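Local coordinates for deoxyribose-phosphate aldolase (Toxoplasma gondii, PDB 4EIV), which belongs to the aldolase enzymes built on a closed eight-stranded parallel beta/alpha (TIM) barrel, at residues 108-111 against 112-116; 173-177 against 178-182. One frame throughout, in Å; residues are numbered along the deposited sequence. Where two conformers were deposited one is given.

Interaction 1: 108-111 against 112-116; sequences GALK and DGADE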
loop_
_atom_site.group_PDB
_atom_site.type_symbol
_atom_site.label_atom_id
_atom_site.label_comp_id
_atom_site.label_asym_id
_atom_site.label_seq_id
_atom_site.Cartn_x
_atom_site.Cartn_y
_atom_site.Cartn_z
ATOM N N GLY A 108 32.419 3.797 6.881
ATOM C CA GLY A 108 32.712 2.505 7.511
ATOM C C GLY A 108 31.482 1.616 7.632
ATOM O O GLY A 108 31.556 0.398 7.438
ATOM N N ALA A 109 30.341 2.218 7.941
ATOM C CA ALA A 109 29.109 1.467 8.074
ATOM C C ALA A 109 28.716 0.848 6.740
ATOM O O ALA A 109 28.312 -0.325 6.679
ATOM C CB ALA A 109 27.997 2.369 8.576
ATOM N N LEU A 110 28.858 1.623 5.664
ATOM C CA LEU A 110 28.521 1.155 4.326
ATOM C C LEU A 110 29.484 0.020 3.922
ATOM O O LEU A 110 29.057 -1.002 3.385
ATOM C CB LEU A 110 28.561 2.320 3.323
ATOM C CG LEU A 110 27.453 3.363 3.556
ATOM C CD1 LEU A 110 27.761 4.661 2.798
ATOM C CD2 LEU A 110 26.075 2.822 3.212
ATOM N N LYS A 111 30.760 0.164 4.261
ATOM C CA LYS A 111 31.755 -0.886 3.988
ATOM C C LYS A 111 31.378 -2.187 4.686
ATOM O O LYS A 111 31.526 -3.281 4.115
ATOM C CB LYS A 111 33.126 -0.441 4.504
ATOM C CG LYS A 111 34.270 -1.415 4.286
ATOM C CD LYS A 111 35.491 -1.025 5.123
ATOM C CE LYS A 111 35.925 0.452 4.939
ATOM N NZ LYS A 111 37.191 0.763 5.675
ATOM N N ASP A 112 30.915 -2.060 5.929
ATOM C CA ASP A 112 30.512 -3.197 6.759
ATOM C C ASP A 112 29.186 -3.846 6.362
ATOM O O ASP A 112 28.819 -4.860 6.950
ATOM C CB ASP A 112 30.494 -2.794 8.239
ATOM C CG ASP A 112 31.891 -2.496 8.784
ATOM O OD1 ASP A 112 32.886 -2.806 8.097
ATOM O OD2 ASP A 112 32.004 -1.950 9.907
ATOM N N GLY A 113 28.484 -3.275 5.378
ATOM C CA GLY A 113 27.226 -3.841 4.865
ATOM C C GLY A 113 25.929 -3.079 5.135
ATOM O O GLY A 113 24.846 -3.590 4.838
ATOM N N ALA A 114 26.001 -1.862 5.670
ATOM C CA ALA A 114 24.778 -1.095 5.937
ATOM C C ALA A 114 24.051 -0.755 4.643
ATOM O O ALA A 114 24.682 -0.452 3.629
ATOM C CB ALA A 114 25.124 0.176 6.679
ATOM N N ASP A 115 22.727 -0.800 4.678
ATOM C CA ASP A 115 21.905 -0.487 3.521
ATOM C C ASP A 115 21.452 0.963 3.486
ATOM O O ASP A 115 21.181 1.510 2.420
ATOM C CB ASP A 115 20.661 -1.373 3.533
ATOM C CG ASP A 115 21.000 -2.834 3.528
ATOM O OD1 ASP A 115 21.412 -3.343 2.464
ATOM O OD2 ASP A 115 20.886 -3.467 4.588
ATOM N N GLU A 116 21.327 1.571 4.660
ATOM C CA GLU A 116 20.882 2.968 4.775
ATOM C C GLU A 116 21.651 3.626 5.900
ATOM O O GLU A 116 22.247 2.952 6.738
ATOM C CB GLU A 116 19.378 3.080 5.073
ATOM C CG GLU A 116 18.464 2.396 4.076
ATOM C CD GLU A 116 16.995 2.749 4.257
ATOM O OE1 GLU A 116 16.680 3.797 4.869
ATOM O OE2 GLU A 116 16.146 1.983 3.753
HETATM O O HOH W 1 26.866 -1.367 2.227
#
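The carbonyl oxygen of Leu110 is gripped twice where helix 99-111 ends. Gly113 N donates to Leu110 O over 3.1 Å, approaching from above the carbonyl plane (66° out of it), and water 1 donates to the same Leu110 O at a short 2.5 Å. The second hydrogen of that water goes to Ala114 O, 2.8 Å away, so the water bridges the last turn to the outgoing chain; Lys151 NZ is a further donor to Ala114 O. A straighter bond, Ala114 N to Ala109 O at 3.0 Å, spans the whole turn. With the Gly113 bond it makes a Schellman motif, turned by Gly113 at a positive phi of 112°. As is usual for that motif, the residues joined by the long bond also pack: Ala109 CB meets Ala114 CB at 4.1 Å, and both methyls rest on Ala88 of strand 85-90. Leu110, with CG beside its own backbone N (chi1 -68°), lays branch CD2 against Ala114 O at 3.6 Å.

One residue before the glycine, Asp112 N closes an ordinary helical bond to Gly108 O. The carboxylate of Asp112 folds back beside that same acceptor: CG lies 3.2 Å from Gly108 O, and since the carboxylate and carbonyl oxygens are all acceptors, no bond joins them. Its strongest partner is Arg68 of helix 67-74, in a salt bridge through OD1. A carboxylate placed at the negative end of a helix dipole, close to a carbonyl oxygen, would by itself be unfavourable; the guanidinium of Arg68 probably offsets that cost and keeps Asp112 ionised.

Interaction 2: 173-177 against 178-182; sequences VAALE and GGADF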
loop_
_atom_site.group_PDB
_atom_site.type_symbol
_atom_site.label_atom_id
_atom_site.label_comp_id
_atom_site.label_asym_id
_atom_site.label_seq_id
_atom_site.Cartn_x
_atom_site.Cartn_y
_atom_site.Cartn_z
ATOM N N VAL A 173 13.577 21.916 6.388
ATOM C CA VAL A 173 13.926 22.515 5.092
ATOM C C VAL A 173 15.424 22.453 4.856
ATOM O O VAL A 173 15.857 22.139 3.753
ATOM C CB VAL A 173 13.382 23.953 4.971
ATOM C CG1 VAL A 173 13.917 24.647 3.718
ATOM C CG2 VAL A 173 11.843 23.939 5.020
ATOM N N ALA A 174 16.219 22.757 5.871
ATOM C CA ALA A 174 17.676 22.698 5.712
ATOM C C ALA A 174 18.148 21.275 5.372
ATOM O O ALA A 174 19.030 21.094 4.558
ATOM C CB ALA A 174 18.392 23.222 6.967
ATOM N N ALA A 175 17.542 20.268 5.972
ATOM C CA ALA A 175 17.894 18.871 5.714
ATOM C C ALA A 175 17.528 18.496 4.281
ATOM O O ALA A 175 18.284 17.794 3.619
ATOM C CB ALA A 175 17.163 17.990 6.701
ATOM N N LEU A 176 16.370 18.965 3.810
ATOM C CA LEU A 176 15.958 18.741 2.431
ATOM C C LEU A 176 16.939 19.403 1.463
ATOM O O LEU A 176 17.377 18.793 0.478
ATOM C CB LEU A 176 14.537 19.249 2.173
ATOM C CG LEU A 176 13.462 18.482 2.944
ATOM C CD1 LEU A 176 12.136 19.236 2.861
ATOM C CD2 LEU A 176 13.320 17.023 2.438
ATOM N N GLU A 177 17.288 20.670 1.729
ATOM C CA GLU A 177 18.234 21.387 0.862
ATOM C C GLU A 177 19.599 20.712 0.864
ATOM O O GLU A 177 20.307 20.738 -0.145
ATOM C CB GLU A 177 18.349 22.853 1.295
ATOM C CG GLU A 177 17.065 23.644 1.078
ATOM C CD GLU A 177 17.059 25.048 1.680
ATOM O OE1 GLU A 177 17.907 25.355 2.551
ATOM O OE2 GLU A 177 16.165 25.839 1.297
ATOM N N GLY A 178 19.970 20.112 1.987
ATOM C CA GLY A 178 21.226 19.403 2.086
ATOM C C GLY A 178 21.273 18.089 1.320
ATOM O O GLY A 178 22.352 17.542 1.116
ATOM N N GLY A 179 20.116 17.577 0.904
ATOM C CA GLY A 179 20.048 16.313 0.172
ATOM C C GLY A 179 19.415 15.124 0.885
ATOM O O GLY A 179 19.585 13.994 0.462
ATOM N N ALA A 180 18.684 15.330 1.978
ATOM C CA ALA A 180 18.022 14.223 2.647
ATOM C C ALA A 180 17.128 13.424 1.695
ATOM O O ALA A 180 16.402 14.002 0.891
ATOM C CB ALA A 180 17.148 14.756 3.783
ATOM N N ASP A 181 17.184 12.092 1.801
ATOM C CA ASP A 181 16.220 11.221 1.125
ATOM C C ASP A 181 14.964 10.937 1.955
ATOM O O ASP A 181 13.952 10.517 1.404
ATOM C CB ASP A 181 16.869 9.885 0.800
ATOM C CG ASP A 181 18.059 10.040 -0.099
ATOM O OD1 ASP A 181 17.934 10.560 -1.257
ATOM O OD2 ASP A 181 19.165 9.622 0.317
ATOM N N PHE A 182 15.060 11.082 3.276
ATOM C CA PHE A 182 13.994 10.879 4.248
ATOM C C PHE A 182 14.191 11.891 5.364
ATOM O O PHE A 182 15.330 12.184 5.752
ATOM C CB PHE A 182 14.084 9.491 4.921
ATOM C CG PHE A 182 13.138 8.429 4.381
ATOM C CD1 PHE A 182 13.444 7.710 3.226
ATOM C CD2 PHE A 182 12.007 8.091 5.099
ATOM C CE1 PHE A 182 12.578 6.704 2.786
ATOM C CE2 PHE A 182 11.146 7.127 4.661
ATOM C CZ PHE A 182 11.434 6.417 3.547
#
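Ala175 O accepts from Ala180 N at 3.0 Å, the straightest (N-H...O 162°) of three backbone bonds that close the end of helix 165-178. Gly178 N donates to Ala174 O at 2.9 Å in the helical pattern, and Gly179 N turns back to Leu176 O at 3.0 Å, standing 65° out of its carbonyl plane. The bonds from Gly179 and Ala180 define a Schellman motif, with the chain leaving the helix at Gly179, whose phi is 111°.

Ala180 CB lies over the carbonyl of Ala175, 3.2 Å from Ala175 O and 4.4 Å from Ala175 CB. Glu177 heads outward, and its extended chain ends in a long, weak ion pair with Arg138.

In the next shell, Val155 of strand 152-156 touches both Ala175 and Ala180, while Ile137 of helix 130-148 covers Ala175 and Leu183 lies on Ala175 and Leu176. Arg230 NH2 donates to Leu176 O and to Ala180 O, tying the last turn to the chain that leaves it. A positive guanidinium bound to two carbonyl oxygens at a helix C-terminus would be expected to ease the negative end of the helix dipole.

Interactions 1 and 2 are the same kind of joint, a Schellman turn carrying a barrel helix into the next strand, with strand 152-156 standing between strands 116-120 and 182-184. Their centres are 21 Å apart and their nearest atoms about 5 Å, without touching. Lys154 of that middle strand meets both ranges, in a salt bridge with Glu116 and in side-chain contact with Phe182. The equivalent carbonyl pairs are bridged differently: by water 1 in interaction 1, by Arg230 in interaction 2. Both turns lead into the N-terminal ends of their strands, whereas TIM-barrel active sites lie at the opposite, C-terminal ends.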